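Local coordinates for protein leucyl-trna synthetase (PDB 5FOC) that probably hydrolyses mischarged aminoacyl-tRNA, as the editing domain of a cytosolic class I synthetase that, as a whole, charges leucine tRNA at the expense of ATP, at residues L325-I328 against K329-Y333; F353-R356 against K357-Q361. The protein carries 2 engineered substitutions. All coordinates share one frame; numbering follows the deposited sequence. Where two conformers were deposited one is given.

Contact 1 of 2, residues L325-I328 against K329-Y333; sequences LQKI and KEVLY
Gln326 folds its side chain over the carboxylate of Glu330, one helical turn further on, and gives it a hydrogen bond from NE2 to OE2 of 3.0 Å. The bond is nearly straight, 170° at the hydrogen. It leaves in the plane of the amide but meets OE2 from above the carboxylate plane, and the two planes are 81° apart. In Gln326, CG lies anti to the backbone N, and a bend at chi2 (49°) turns the amide forward along the helix to Glu330, whose own chain runs extended beyond CG. Glutamine suits the place: it can donate to an exposed carboxylate without bringing a charge. Its other amide atom, OE1, lies 4.1 Å from CD of Lys329, a loose touch on the aliphatic part of an extended lysine whose amine makes a long, weak ion pair with Asp264. On another side of the helix, CE of Lys327 rests 3.9 Å from CG2 of Val331, a light touch between the end of the lysine chain and one valine methyl. Ile328 and Leu332 share the buried side and both reach Thr263 of helix 263-274, where branched apolar side chains fill the packing between helices. Beneath these side chains run successive i to i+4 backbone bonds, among them Val331 N to Lys327 O at 2.9 Å. Polar outside and apolar inside, this is the first part of an amphipathic alpha-helix, 325-339.

Contact 2 of 2, residues F353-R356 against K357-Q361; sequences FNCR and KLAKQ
Phe353 and Lys357 lie side by side one turn apart and point the same way, with NZ of the lysine 3.9 Å from CE2 of the ring, which it approaches obliquely. In Phe353, CG is anti to the backbone nitrogen (chi1 -176°), whereas in Lys357 CG is anti to the carbonyl carbon (chi1 -69°), and the long chain runs back until its bend at chi4 sets NZ beside the ring. A water bridges Asn354 and Lys357, accepting from ND2 of Asn354 at 2.9 Å and only weakly from NZ of Lys357. Asn354 ND2 also sits at the edge of the Phe353 ring, in its plane. Asn354 and Lys357 belong to an outer face of the amphipathic alpha-helix 352-365, whose regular i to i+4 bonds include Ala359 N to Cys355 O at 2.7 Å. On its buried side lie Cys355 and Ala359; both are small, which suits close packing on Tyr347. Arg356 bends at chi2 and chi3 to bring its guanidinium to Glu131, with which NE forms a salt bridge. Lys360 instead runs extended beyond CG to a salt bridge with Glu7, and its NZ stays 6.3 Å from NE of Arg356, each like charge having its own carboxylate.

How the contacts relate
Contact 1 comes first along the chain, near the start of helix 325-339, and contact 2 follows on helix 352-365, with the short strand 341-342 between the two helices. Their centres are about 20 Å apart, and each lies about 20 Å from the centre of the chain. The two contacts nevertheless touch at the end of contact 1: OH of Tyr333 packs 3.4 Å from NH1 of Arg356, and Tyr337, further along the same helix, touches both Phe353 and Arg356. After contact 2 the chain enters strand 369-373, which pairs antiparallel with strand 7-15 of the main mixed sheet. Both contacts thus belong to the C-terminal helical part that leads back to this sheet.

Contact 1 of 2, residues L325-I328 against K329-Y333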
# COMPACT_ATOMS: atom_id res chain seq x y z
N LEU A 325 -16.86 12.78 4.82
CA LEU A 325 -15.39 12.68 4.76
C LEU A 325 -14.79 12.99 3.43
O LEU A 325 -13.75 13.62 3.37
CB LEU A 325 -14.86 11.28 5.18
CG LEU A 325 -14.30 11.26 6.57
CD1 LEU A 325 -15.19 12.03 7.49
CD2 LEU A 325 -14.19 9.81 7.01
N GLN A 326 -15.45 12.55 2.35
CA GLN A 326 -14.88 12.78 1.02
C GLN A 326 -14.61 14.27 0.80
O GLN A 326 -13.50 14.62 0.37
CB GLN A 326 -15.76 12.19 -0.09
CG GLN A 326 -15.07 12.13 -1.47
CD GLN A 326 -13.66 11.51 -1.45
OE1 GLN A 326 -13.37 10.55 -0.69
NE2 GLN A 326 -12.76 12.07 -2.24
N LYS A 327 -15.59 15.12 1.14
CA LYS A 327 -15.44 16.60 1.04
C LYS A 327 -14.37 17.14 2.01
O LYS A 327 -13.54 17.97 1.63
CB LYS A 327 -16.77 17.31 1.33
CG LYS A 327 -16.77 18.78 0.89
CD LYS A 327 -17.28 19.71 1.99
CE LYS A 327 -17.14 21.18 1.62
NZ LYS A 327 -17.02 22.03 2.84
N ILE A 328 -14.40 16.65 3.24
CA ILE A 328 -13.39 17.06 4.24
C ILE A 328 -11.97 16.73 3.74
O ILE A 328 -11.02 17.51 3.92
CB ILE A 328 -13.66 16.40 5.62
CG1 ILE A 328 -14.97 16.95 6.23
CG2 ILE A 328 -12.49 16.60 6.58
CD1 ILE A 328 -15.46 16.16 7.43
N LYS A 329 -11.83 15.54 3.16
CA LYS A 329 -10.57 15.06 2.57
C LYS A 329 -10.10 15.97 1.41
O LYS A 329 -8.92 16.33 1.32
CB LYS A 329 -10.76 13.62 2.07
CG LYS A 329 -9.54 12.96 1.43
CD LYS A 329 -9.84 11.51 1.05
CE LYS A 329 -8.68 10.90 0.29
NZ LYS A 329 -9.02 9.57 -0.28
N GLU A 330 -11.03 16.34 0.54
CA GLU A 330 -10.71 17.21 -0.58
C GLU A 330 -10.30 18.64 -0.13
O GLU A 330 -9.28 19.16 -0.60
CB GLU A 330 -11.88 17.21 -1.61
CG GLU A 330 -11.99 15.87 -2.35
CD GLU A 330 -13.34 15.60 -3.03
OE1 GLU A 330 -14.31 16.37 -2.85
OE2 GLU A 330 -13.44 14.58 -3.76
N VAL A 331 -11.06 19.22 0.79
CA VAL A 331 -10.78 20.54 1.38
C VAL A 331 -9.43 20.58 2.12
O VAL A 331 -8.66 21.53 1.96
CB VAL A 331 -11.92 20.98 2.33
CG1 VAL A 331 -11.57 22.23 3.13
CG2 VAL A 331 -13.20 21.23 1.53
N LEU A 332 -9.18 19.56 2.95
CA LEU A 332 -7.90 19.49 3.68
C LEU A 332 -6.71 19.30 2.74
O LEU A 332 -5.67 19.92 2.92
CB LEU A 332 -7.93 18.38 4.75
CG LEU A 332 -6.65 18.19 5.54
CD1 LEU A 332 -6.36 19.40 6.39
CD2 LEU A 332 -6.76 16.91 6.40
N TYR A 333 -6.89 18.47 1.71
CA TYR A 333 -5.84 18.27 0.73
C TYR A 333 -5.38 19.58 0.11
O TYR A 333 -4.20 19.87 0.01
CB TYR A 333 -6.31 17.27 -0.32
CG TYR A 333 -5.45 17.11 -1.55
CD1 TYR A 333 -4.36 16.26 -1.58
CD2 TYR A 333 -5.79 17.79 -2.74
CE1 TYR A 333 -3.61 16.10 -2.73
CE2 TYR A 333 -5.04 17.64 -3.91
CZ TYR A 333 -3.95 16.78 -3.91
OH TYR A 333 -3.17 16.60 -5.03

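Contact 2 of 2, residues F353-R356 against K357-Q361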
# COMPACT_ATOMS: atom_id res chain seq x y z
N PHE A 353 3.58 23.16 -0.62
CA PHE A 353 3.42 23.31 -2.05
C PHE A 353 4.67 22.92 -2.86
O PHE A 353 4.55 22.20 -3.86
CB PHE A 353 3.04 24.75 -2.32
CG PHE A 353 2.76 25.02 -3.77
CD1 PHE A 353 1.50 24.78 -4.30
CD2 PHE A 353 3.76 25.46 -4.61
CE1 PHE A 353 1.23 25.08 -5.66
CE2 PHE A 353 3.49 25.74 -5.95
CZ PHE A 353 2.24 25.50 -6.47
N ASN A 354 5.84 23.35 -2.37
CA ASN A 354 7.11 23.04 -3.01
C ASN A 354 7.53 21.56 -2.70
O ASN A 354 8.03 20.82 -3.58
CB ASN A 354 8.18 24.06 -2.57
CG ASN A 354 7.82 25.53 -2.91
OD1 ASN A 354 7.76 26.40 -2.00
ND2 ASN A 354 7.59 25.80 -4.16
N CYS A 355 7.29 21.13 -1.46
CA CYS A 355 7.75 19.84 -0.99
C CYS A 355 7.11 18.66 -1.73
O CYS A 355 7.74 17.62 -1.96
CB CYS A 355 7.44 19.71 0.48
SG CYS A 355 8.09 18.18 1.16
N ARG A 356 5.82 18.83 -2.05
CA ARG A 356 5.07 17.88 -2.90
C ARG A 356 5.90 17.44 -4.12
O ARG A 356 6.01 16.24 -4.44
CB ARG A 356 3.81 18.58 -3.38
CG ARG A 356 3.00 17.86 -4.46
CD ARG A 356 2.47 16.55 -3.95
NE ARG A 356 1.75 16.72 -2.69
CZ ARG A 356 0.51 17.15 -2.54
NH1 ARG A 356 -0.25 17.52 -3.61
NH2 ARG A 356 -0.01 17.25 -1.32
N LYS A 357 6.48 18.43 -4.81
CA LYS A 357 7.27 18.18 -6.02
C LYS A 357 8.60 17.53 -5.68
O LYS A 357 8.97 16.56 -6.32
CB LYS A 357 7.44 19.46 -6.91
CG LYS A 357 6.17 19.98 -7.60
CD LYS A 357 6.44 21.32 -8.31
CE LYS A 357 5.19 22.09 -8.82
NZ LYS A 357 5.23 23.64 -8.79
N LEU A 358 9.28 18.02 -4.64
CA LEU A 358 10.59 17.52 -4.27
C LEU A 358 10.48 16.10 -3.80
O LEU A 358 11.29 15.26 -4.19
CB LEU A 358 11.24 18.37 -3.17
CG LEU A 358 11.70 19.77 -3.55
CD1 LEU A 358 12.37 20.40 -2.36
CD2 LEU A 358 12.67 19.78 -4.72
N ALA A 359 9.46 15.82 -2.98
CA ALA A 359 9.28 14.47 -2.41
C ALA A 359 9.00 13.44 -3.51
O ALA A 359 9.55 12.34 -3.51
CB ALA A 359 8.19 14.47 -1.37
N LYS A 360 8.17 13.83 -4.49
CA LYS A 360 7.99 12.99 -5.69
C LYS A 360 9.31 12.69 -6.39
O LYS A 360 9.57 11.54 -6.73
CB LYS A 360 7.05 13.65 -6.69
CG LYS A 360 5.61 13.39 -6.41
CD LYS A 360 4.81 13.99 -7.59
CE LYS A 360 3.34 13.70 -7.43
NZ LYS A 360 2.54 14.41 -8.46
N GLN A 361 10.11 13.75 -6.61
CA GLN A 361 11.45 13.63 -7.20
C GLN A 361 12.36 12.67 -6.39
O GLN A 361 12.99 11.80 -6.98
CB GLN A 361 12.14 15.01 -7.35
CG GLN A 361 11.48 15.91 -8.41
CD GLN A 361 12.05 17.32 -8.47
OE1 GLN A 361 13.05 17.63 -7.82
NE2 GLN A 361 11.40 18.19 -9.26
O HOH W 1 7.41 23.83 -6.33